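Side-chain contacts in flavoprotein (Thermotoga maritima, PDB 5V8S), which probably transfers electrons as an oxidoreductase, pairing a di-iron site in a metallo-beta-lactamase-like domain with a flavodoxin-like domain expected to bind FMN: residues Arg20-Pro25 / Ile233-Pro238; Lys208-Val213 / Leu252-Ser257; Val268-Asp273 / Asn281-Ala286. The protein carries 1 engineered substitution. All coordinates share one frame; numbering follows the deposited sequence.

Contact 1. Residues Arg20-Pro25 / Ile233-Pro238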
loop_
_atom_site.group_PDB
_atom_site.type_symbol
_atom_site.label_atom_id
_atom_site.label_comp_id
_atom_site.label_asym_id
_atom_site.label_seq_id
_atom_site.Cartn_x
_atom_site.Cartn_y
_atom_site.Cartn_z
ATOM N N ARG A 20 1.823 -40.041 10.963
ATOM C CA ARG A 20 0.535 -40.652 11.253
ATOM C C ARG A 20 -0.039 -39.941 12.471
ATOM O O ARG A 20 0.614 -39.868 13.517
ATOM C CB ARG A 20 0.681 -42.153 11.492
ATOM C CG ARG A 20 -0.679 -42.844 11.495
ATOM C CD ARG A 20 -0.571 -44.356 11.532
ATOM N NE ARG A 20 0.187 -44.805 12.680
ATOM C CZ ARG A 20 1.432 -45.267 12.631
ATOM N NH1 ARG A 20 2.084 -45.345 11.471
ATOM N NH2 ARG A 20 2.026 -45.653 13.749
ATOM N N ILE A 21 -1.223 -39.363 12.319
ATOM C CA ILE A 21 -1.855 -38.609 13.392
ATOM C C ILE A 21 -3.059 -39.334 13.991
ATOM O O ILE A 21 -3.493 -38.966 15.092
ATOM C CB ILE A 21 -2.235 -37.177 12.953
ATOM C CG1 ILE A 21 -3.034 -37.199 11.642
ATOM C CG2 ILE A 21 -0.974 -36.308 12.817
ATOM C CD1 ILE A 21 -3.688 -35.865 11.304
ATOM N N PHE A 22 -3.610 -40.338 13.311
ATOM C CA PHE A 22 -4.623 -41.206 13.888
ATOM C C PHE A 22 -4.330 -42.630 13.459
ATOM O O PHE A 22 -3.825 -42.870 12.357
ATOM C CB PHE A 22 -6.038 -40.836 13.427
ATOM C CG PHE A 22 -6.544 -39.565 14.021
ATOM C CD1 PHE A 22 -7.157 -39.566 15.256
ATOM C CD2 PHE A 22 -6.401 -38.368 13.345
ATOM C CE1 PHE A 22 -7.618 -38.384 15.812
ATOM C CE2 PHE A 22 -6.857 -37.186 13.895
ATOM C CZ PHE A 22 -7.471 -37.194 15.125
ATOM N N ASP A 23 -4.648 -43.571 14.350
ATOM C CA ASP A 23 -4.530 -44.979 14.028
ATOM C C ASP A 23 -5.847 -45.572 13.555
ATOM O O ASP A 23 -5.834 -46.484 12.720
ATOM C CB ASP A 23 -4.053 -45.764 15.255
ATOM C CG ASP A 23 -2.549 -45.673 15.467
ATOM O OD1 ASP A 23 -1.830 -45.188 14.559
ATOM O OD2 ASP A 23 -2.083 -46.083 16.549
ATOM N N ASP A 24 -6.976 -45.081 14.064
ATOM C CA ASP A 24 -8.292 -45.620 13.716
ATOM C C ASP A 24 -9.226 -44.475 13.349
ATOM O O ASP A 24 -9.783 -43.822 14.248
ATOM C CB ASP A 24 -8.906 -46.427 14.853
ATOM C CG ASP A 24 -10.158 -47.182 14.411
ATOM O OD1 ASP A 24 -10.580 -46.996 13.247
ATOM O OD2 ASP A 24 -10.708 -47.959 15.221
ATOM N N PRO A 25 -9.432 -44.198 12.054
ATOM C CA PRO A 25 -8.755 -44.837 10.923
ATOM C C PRO A 25 -7.331 -44.321 10.779
ATOM O O PRO A 25 -6.951 -43.346 11.432
ATOM C CB PRO A 25 -9.601 -44.415 9.731
ATOM C CG PRO A 25 -10.174 -43.112 10.128
ATOM C CD PRO A 25 -10.408 -43.188 11.608
ATOM N N ILE A 233 -17.687 -33.048 17.102
ATOM C CA ILE A 233 -16.366 -32.832 16.522
ATOM C C ILE A 233 -15.328 -33.270 17.541
ATOM O O ILE A 233 -15.215 -32.680 18.625
ATOM C CB ILE A 233 -16.161 -31.374 16.086
ATOM C CG1 ILE A 233 -17.173 -31.003 14.996
ATOM C CG2 ILE A 233 -14.740 -31.188 15.580
ATOM C CD1 ILE A 233 -17.098 -29.572 14.539
ATOM N N LYS A 234 -14.557 -34.296 17.193
ATOM C CA LYS A 234 -13.468 -34.751 18.044
ATOM C C LYS A 234 -12.101 -34.230 17.610
ATOM O O LYS A 234 -11.184 -34.191 18.440
ATOM C CB LYS A 234 -13.477 -36.287 18.178
ATOM C CG LYS A 234 -12.828 -37.090 17.080
ATOM C CD LYS A 234 -12.870 -38.587 17.426
ATOM C CE LYS A 234 -12.097 -39.439 16.418
ATOM N NZ LYS A 234 -12.358 -40.902 16.560
ATOM N N ALA A 235 -11.957 -33.763 16.367
ATOM C CA ALA A 235 -10.703 -33.217 15.882
ATOM C C ALA A 235 -11.019 -32.355 14.676
ATOM O O ALA A 235 -11.959 -32.634 13.923
ATOM C CB ALA A 235 -9.702 -34.312 15.510
ATOM N N LEU A 236 -10.250 -31.276 14.533
ATOM C CA LEU A 236 -10.341 -30.400 13.371
ATOM C C LEU A 236 -8.975 -30.363 12.709
ATOM O O LEU A 236 -7.980 -29.989 13.346
ATOM C CB LEU A 236 -10.807 -28.999 13.774
ATOM C CG LEU A 236 -11.146 -28.068 12.609
ATOM C CD1 LEU A 236 -12.242 -27.111 13.023
ATOM C CD2 LEU A 236 -9.937 -27.282 12.110
ATOM N N LEU A 237 -8.935 -30.748 11.428
ATOM C CA LEU A 237 -7.713 -30.906 10.644
ATOM C C LEU A 237 -7.799 -29.918 9.485
ATOM O O LEU A 237 -8.391 -30.227 8.430
ATOM C CB LEU A 237 -7.603 -32.333 10.103
ATOM C CG LEU A 237 -7.048 -33.415 11.045
ATOM C CD1 LEU A 237 -7.699 -33.385 12.416
ATOM C CD2 LEU A 237 -7.167 -34.780 10.398
ATOM N N PRO A 238 -7.260 -28.713 9.642
ATOM C CA PRO A 238 -7.367 -27.696 8.583
ATOM C C PRO A 238 -6.234 -27.740 7.584
ATOM O O PRO A 238 -5.248 -28.463 7.759
ATOM C CB PRO A 238 -7.303 -26.385 9.370
ATOM C CG PRO A 238 -6.313 -26.725 10.474
ATOM C CD PRO A 238 -6.518 -28.216 10.808
#
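Phe22 pushes the far end of its ring against Ala235, CZ lying 3.7 Å from Ala235 CB, and so bridges the two sheets of the metallo-beta-lactamase-like sandwich. Strand 16-22 borders the seven-stranded sheet and strand 235-238 the five-stranded one; their short segments run 10.9 Å apart at 144°, a spacing filled by side chains instead of backbone pairing. Leu237 serves both neighbours with separate branches. Its CD1 sits at the edge of the Phe22 ring, near the ring plane and 4.2 Å from CE2, whereas CD2 meets Ile21 tip to tip. Ile21 and Phe22, though consecutive, both point into this interface because they face Ile27 together as a classic beta bulge. In Ile21 the CG1 branch lies between the backbone N and the carbonyl carbon (chi1 51°), and its extended continuation carries CD1 across to the leucine. Lys245 adds a cation-pi contact to the Phe22 ring and a hydrogen bond to Ile21 O, while Tyr55 of strand 50-59 touches both Ile21 and Leu237. Spanning the bulge, Arg20 and Asp23 form a salt bridge within their own segment, Arg20 NE lying 2.8 Å from Asp23 OD1 with an N-H...O angle of 145°.

Contact 2. Residues Lys208-Val213 / Leu252-Ser257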
loop_
_atom_site.group_PDB
_atom_site.type_symbol
_atom_site.label_atom_id
_atom_site.label_comp_id
_atom_site.label_asym_id
_atom_site.label_seq_id
_atom_site.Cartn_x
_atom_site.Cartn_y
_atom_site.Cartn_z
ATOM N N LYS A 208 -5.307 -13.100 12.460
ATOM C CA LYS A 208 -4.790 -12.432 11.269
ATOM C C LYS A 208 -5.263 -13.124 9.994
ATOM O O LYS A 208 -5.652 -12.459 9.028
ATOM C CB LYS A 208 -3.266 -12.417 11.343
ATOM C CG LYS A 208 -2.567 -11.582 10.287
ATOM C CD LYS A 208 -1.055 -11.687 10.523
ATOM C CE LYS A 208 -0.214 -11.004 9.487
ATOM N NZ LYS A 208 1.241 -11.147 9.817
ATOM N N TYR A 209 -5.222 -14.462 9.976
ATOM C CA TYR A 209 -5.717 -15.251 8.849
ATOM C C TYR A 209 -7.215 -15.039 8.638
ATOM O O TYR A 209 -7.672 -14.807 7.513
ATOM C CB TYR A 209 -5.408 -16.736 9.108
ATOM C CG TYR A 209 -5.932 -17.638 8.026
ATOM C CD1 TYR A 209 -5.186 -17.869 6.883
ATOM C CD2 TYR A 209 -7.180 -18.264 8.142
ATOM C CE1 TYR A 209 -5.662 -18.695 5.877
ATOM C CE2 TYR A 209 -7.654 -19.069 7.144
ATOM C CZ TYR A 209 -6.890 -19.273 6.010
ATOM O OH TYR A 209 -7.376 -20.081 5.007
ATOM N N ILE A 210 -8.004 -15.124 9.707
ATOM C CA ILE A 210 -9.445 -14.937 9.579
ATOM C C ILE A 210 -9.758 -13.613 8.914
ATOM O O ILE A 210 -10.536 -13.542 7.958
ATOM C CB ILE A 210 -10.142 -15.032 10.950
ATOM C CG1 ILE A 210 -10.057 -16.438 11.512
ATOM C CG2 ILE A 210 -11.593 -14.615 10.815
ATOM C CD1 ILE A 210 -10.439 -16.510 12.991
ATOM N N VAL A 211 -9.203 -12.531 9.449
ATOM C CA VAL A 211 -9.589 -11.210 8.962
ATOM C C VAL A 211 -9.141 -11.022 7.514
ATOM O O VAL A 211 -9.923 -10.595 6.653
ATOM C CB VAL A 211 -9.064 -10.089 9.877
ATOM C CG1 VAL A 211 -9.490 -8.718 9.323
ATOM C CG2 VAL A 211 -9.582 -10.243 11.316
ATOM N N THR A 212 -7.877 -11.347 7.223
ATOM C CA THR A 212 -7.342 -11.100 5.888
ATOM C C THR A 212 -7.979 -11.982 4.824
ATOM O O THR A 212 -8.245 -11.501 3.720
ATOM C CB THR A 212 -5.814 -11.223 5.832
ATOM O OG1 THR A 212 -5.382 -12.526 6.241
ATOM C CG2 THR A 212 -5.145 -10.125 6.669
ATOM N N VAL A 213 -8.221 -13.262 5.126
ATOM C CA VAL A 213 -8.707 -14.204 4.110
ATOM C C VAL A 213 -10.225 -14.311 4.107
ATOM O O VAL A 213 -10.852 -14.345 3.042
ATOM C CB VAL A 213 -8.030 -15.573 4.313
ATOM C CG1 VAL A 213 -8.570 -16.615 3.338
ATOM C CG2 VAL A 213 -6.532 -15.441 4.161
ATOM N N LEU A 252 -12.924 -23.378 17.342
ATOM C CA LEU A 252 -14.212 -22.931 16.820
ATOM C C LEU A 252 -14.722 -21.713 17.589
ATOM O O LEU A 252 -15.247 -20.766 16.987
ATOM C CB LEU A 252 -15.215 -24.091 16.815
ATOM C CG LEU A 252 -14.789 -25.221 15.851
ATOM C CD1 LEU A 252 -15.686 -26.463 15.993
ATOM C CD2 LEU A 252 -14.726 -24.773 14.380
ATOM N N ASN A 253 -14.570 -21.710 18.920
ATOM C CA ASN A 253 -14.991 -20.546 19.699
ATOM C C ASN A 253 -14.191 -19.313 19.305
ATOM O O ASN A 253 -14.731 -18.207 19.286
ATOM C CB ASN A 253 -14.837 -20.796 21.202
ATOM C CG ASN A 253 -15.784 -21.836 21.735
ATOM O OD1 ASN A 253 -16.823 -22.125 21.146
ATOM N ND2 ASN A 253 -15.429 -22.399 22.869
ATOM N N HIS A 254 -12.897 -19.485 19.012
ATOM C CA HIS A 254 -12.083 -18.353 18.583
ATOM C C HIS A 254 -12.575 -17.804 17.248
ATOM O O HIS A 254 -12.704 -16.587 17.085
ATOM C CB HIS A 254 -10.611 -18.757 18.491
ATOM C CG HIS A 254 -9.691 -17.618 18.192
ATOM N ND1 HIS A 254 -9.310 -16.712 19.154
ATOM C CD2 HIS A 254 -9.096 -17.225 17.042
ATOM C CE1 HIS A 254 -8.512 -15.808 18.610
ATOM N NE2 HIS A 254 -8.357 -16.102 17.335
ATOM N N TYR A 255 -12.874 -18.690 16.289
ATOM C CA TYR A 255 -13.410 -18.235 15.003
ATOM C C TYR A 255 -14.687 -17.429 15.216
ATOM O O TYR A 255 -14.868 -16.365 14.630
ATOM C CB TYR A 255 -13.672 -19.439 14.074
ATOM C CG TYR A 255 -12.584 -19.647 13.060
ATOM C CD1 TYR A 255 -11.312 -20.062 13.450
ATOM C CD2 TYR A 255 -12.806 -19.375 11.721
ATOM C CE1 TYR A 255 -10.292 -20.208 12.532
ATOM C CE2 TYR A 255 -11.795 -19.512 10.795
ATOM C CZ TYR A 255 -10.543 -19.923 11.194
ATOM O OH TYR A 255 -9.556 -20.033 10.236
ATOM N N VAL A 256 -15.568 -17.909 16.090
ATOM C CA VAL A 256 -16.830 -17.215 16.339
ATOM C C VAL A 256 -16.586 -15.884 17.041
ATOM O O VAL A 256 -17.210 -14.866 16.705
ATOM C CB VAL A 256 -17.784 -18.131 17.131
ATOM C CG1 VAL A 256 -18.985 -17.350 17.635
ATOM C CG2 VAL A 256 -18.242 -19.264 16.258
ATOM N N SER A 257 -15.679 -15.861 18.020
ATOM C CA SER A 257 -15.372 -14.620 18.726
ATOM C C SER A 257 -14.822 -13.553 17.783
ATOM O O SER A 257 -15.193 -12.375 17.873
ATOM C CB SER A 257 -14.357 -14.910 19.830
ATOM O OG SER A 257 -14.047 -13.727 20.520
#
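Ile210 lays its CG1-CD1 arm over one face of the Tyr255 ring. With CG1 anti to the carbonyl carbon and the chain extended beyond it, Ile210 CD1 comes over the centre of the Tyr255 ring, 3.6 Å from its centroid and 6° off the normal, a well-formed CH-pi contact. The inner carbon of the same arm lies over the hydroxyl-bearing end of the ring, Ile210 CG1 lying 3.5 Å from Tyr255 CZ. Tyr255 has an unusual first torsion, chi1 -100°, which carries its ring toward the other helix although its CB does not point there. The hydroxyl ends at the edge of the Tyr209 ring, Tyr255 OH being 3.6 Å from Tyr209 CD2, and is hydrogen-bonded to Gly183 O. His254 flanks Ile210 more loosely, its CD2 4.3 Å from Ile210 CD1, and its NE2 is tied to Thr207 OG1 on helix 196-214. One face of the Tyr209 ring meets Val213 CB, and Tyr185 packs edge-to-face. The two helix segments cross at -46° with axes 10.8 Å apart. This is buried helix-helix packing beside the di-iron site of a flavodiiron protein: the Tyr209 side chain lies about 4 Å from the mu-oxo-diiron centre and touches Asp180 of its pocket.

Contact 3. Residues Val268-Asp273 / Asn281-Ala286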
loop_
_atom_site.group_PDB
_atom_site.type_symbol
_atom_site.label_atom_id
_atom_site.label_comp_id
_atom_site.label_asym_id
_atom_site.label_seq_id
_atom_site.Cartn_x
_atom_site.Cartn_y
_atom_site.Cartn_z
ATOM N N VAL A 268 -7.793 -0.446 22.598
ATOM C CA VAL A 268 -8.146 0.533 21.577
ATOM C C VAL A 268 -7.038 0.504 20.536
ATOM O O VAL A 268 -5.855 0.487 20.889
ATOM C CB VAL A 268 -8.298 1.941 22.197
ATOM C CG1 VAL A 268 -8.520 2.993 21.124
ATOM C CG2 VAL A 268 -9.458 1.947 23.201
ATOM N N THR A 269 -7.404 0.493 19.260
ATOM C CA THR A 269 -6.409 0.539 18.190
ATOM C C THR A 269 -6.420 1.930 17.560
ATOM O O THR A 269 -7.477 2.442 17.180
ATOM C CB THR A 269 -6.609 -0.586 17.156
ATOM O OG1 THR A 269 -6.458 -1.853 17.807
ATOM C CG2 THR A 269 -5.570 -0.530 16.071
ATOM N N VAL A 270 -5.242 2.538 17.496
ATOM C CA VAL A 270 -5.050 3.914 17.044
ATOM C C VAL A 270 -4.269 3.842 15.743
ATOM O O VAL A 270 -3.166 3.280 15.704
ATOM C CB VAL A 270 -4.268 4.730 18.079
ATOM C CG1 VAL A 270 -4.123 6.183 17.614
ATOM C CG2 VAL A 270 -4.946 4.657 19.438
ATOM N N ILE A 271 -4.835 4.421 14.688
ATOM C CA ILE A 271 -4.298 4.304 13.339
ATOM C C ILE A 271 -4.225 5.711 12.759
ATOM O O ILE A 271 -5.256 6.381 12.644
ATOM C CB ILE A 271 -5.194 3.419 12.454
ATOM C CG1 ILE A 271 -5.355 2.022 13.033
ATOM C CG2 ILE A 271 -4.633 3.346 11.027
ATOM C CD1 ILE A 271 -6.579 1.335 12.497
ATOM N N TYR A 272 -3.031 6.149 12.370
ATOM C CA TYR A 272 -2.924 7.500 11.841
ATOM C C TYR A 272 -1.795 7.640 10.838
ATOM O O TYR A 272 -0.837 6.865 10.819
ATOM C CB TYR A 272 -2.761 8.529 12.964
ATOM C CG TYR A 272 -1.502 8.455 13.799
ATOM C CD1 TYR A 272 -1.429 7.626 14.918
ATOM C CD2 TYR A 272 -0.429 9.300 13.564
ATOM C CE1 TYR A 272 -0.298 7.582 15.699
ATOM C CE2 TYR A 272 0.706 9.261 14.354
ATOM C CZ TYR A 272 0.761 8.423 15.441
ATOM O OH TYR A 272 1.881 8.395 16.263
ATOM N N ASP A 273 -1.921 8.676 10.006
ATOM C CA ASP A 273 -0.864 9.094 9.093
ATOM C C ASP A 273 -0.432 10.512 9.440
ATOM O O ASP A 273 -1.272 11.410 9.566
ATOM C CB ASP A 273 -1.236 8.930 7.593
ATOM C CG ASP A 273 -2.482 9.722 7.151
ATOM O OD1 ASP A 273 -3.237 10.256 7.993
ATOM O OD2 ASP A 273 -2.698 9.790 5.897
ATOM N N ASN A 281 1.691 14.916 16.821
ATOM C CA ASN A 281 1.636 15.643 18.081
ATOM C C ASN A 281 0.286 15.483 18.758
ATOM O O ASN A 281 0.217 15.294 19.980
ATOM C CB ASN A 281 1.909 17.110 17.814
ATOM C CG ASN A 281 3.368 17.373 17.552
ATOM O OD1 ASN A 281 4.193 16.456 17.611
ATOM N ND2 ASN A 281 3.702 18.623 17.249
ATOM N N VAL A 282 -0.799 15.584 17.992
ATOM C CA VAL A 282 -2.125 15.397 18.567
ATOM C C VAL A 282 -2.320 13.953 19.003
ATOM O O VAL A 282 -2.880 13.685 20.077
ATOM C CB VAL A 282 -3.226 15.858 17.597
ATOM C CG1 VAL A 282 -4.604 15.381 18.095
ATOM C CG2 VAL A 282 -3.202 17.383 17.456
ATOM N N MET A 283 -1.877 12.995 18.184
ATOM C CA MET A 283 -2.159 11.605 18.518
ATOM C C MET A 283 -1.358 11.135 19.727
ATOM O O MET A 283 -1.855 10.333 20.521
ATOM C CB MET A 283 -1.960 10.718 17.286
ATOM C CG MET A 283 -2.820 11.149 16.073
ATOM S SD MET A 283 -4.593 11.434 16.432
ATOM C CE MET A 283 -4.967 9.769 16.695
ATOM N N LYS A 284 -0.151 11.663 19.918
ATOM C CA LYS A 284 0.601 11.385 21.137
ATOM C C LYS A 284 -0.191 11.805 22.369
ATOM O O LYS A 284 -0.287 11.050 23.344
ATOM C CB LYS A 284 1.935 12.127 21.066
ATOM C CG LYS A 284 2.714 12.205 22.359
ATOM C CD LYS A 284 3.098 10.832 22.836
ATOM C CE LYS A 284 3.807 10.886 24.182
ATOM N NZ LYS A 284 4.164 9.520 24.633
ATOM N N LYS A 285 -0.805 12.988 22.328
ATOM C CA LYS A 285 -1.621 13.437 23.449
ATOM C C LYS A 285 -2.872 12.576 23.617
ATOM O O LYS A 285 -3.288 12.306 24.742
ATOM C CB LYS A 285 -1.964 14.920 23.285
ATOM C CG LYS A 285 -0.734 15.797 23.366
ATOM C CD LYS A 285 -1.029 17.220 22.945
ATOM C CE LYS A 285 0.172 18.137 23.199
ATOM N NZ LYS A 285 -0.053 19.501 22.671
ATOM N N ALA A 286 -3.489 12.148 22.510
ATOM C CA ALA A 286 -4.656 11.272 22.589
ATOM C C ALA A 286 -4.284 9.927 23.206
ATOM O O ALA A 286 -5.036 9.372 24.020
ATOM C CB ALA A 286 -5.240 11.091 21.184
#
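Tyr272 places CG between its backbone N and carbonyl carbon (chi1 65°), presenting a ring face to Met283, whose chain leaves the helix with CG anti to the carbonyl carbon and then bends at chi2 (-49°) and chi3. The helix backbone sets Met283 CB over the centre of the Tyr272 ring, 3.9 Å from the centroid and 9° off the normal, a CH-pi contact. The next carbon slides toward the root of the ring, so that Met283 CG is 3.8 Å from Tyr272 CG. The chi2 bend leaves the sulfur oblique to the ring, Met283 SD being 5.5 Å from the Tyr272 centroid, a longer Met-aromatic contact. The chi3 bend then turns the terminal methyl to Val270, two residues back along the strand, Met283 CE touching Val270 CG1 at 3.8 Å. One methionine thus spans two side chains on the same side of the sheet, and it also packs on Ile324 of strand 322-327. Strand 267-273, helix 278-292 and strand 296-302 form a beta-alpha-beta unit of the flavodoxin-like fold. Across the interface the contact is apolar, which implies that shape and dispersion hold helix to strand, while the hydrogen bond from the Tyr272 hydroxyl to Glu280 OE1 adds direction.

In the fold
From the N terminus, strand 16-22 waits some two hundred residues, spanning most of the di-iron domain, until strand 235-238 closes contact 1 between the two sheets. Helix 196-214 begins contact 2 before that closure, and helix 248-260 completes it afterwards, so the two contacts cross along the chain. They also meet in space: Leu236 CD1 and Ile233 CD1 of contact 1 pack on Leu252 of contact 2. Strand 267-273 then enters the flavodoxin-like domain, where contact 3 closes a short local loop in series with the others. Its centre is about 26 Å from that of contact 2 and about 46 Å from that of contact 1, on the opposite side of the chain's centre from contact 1.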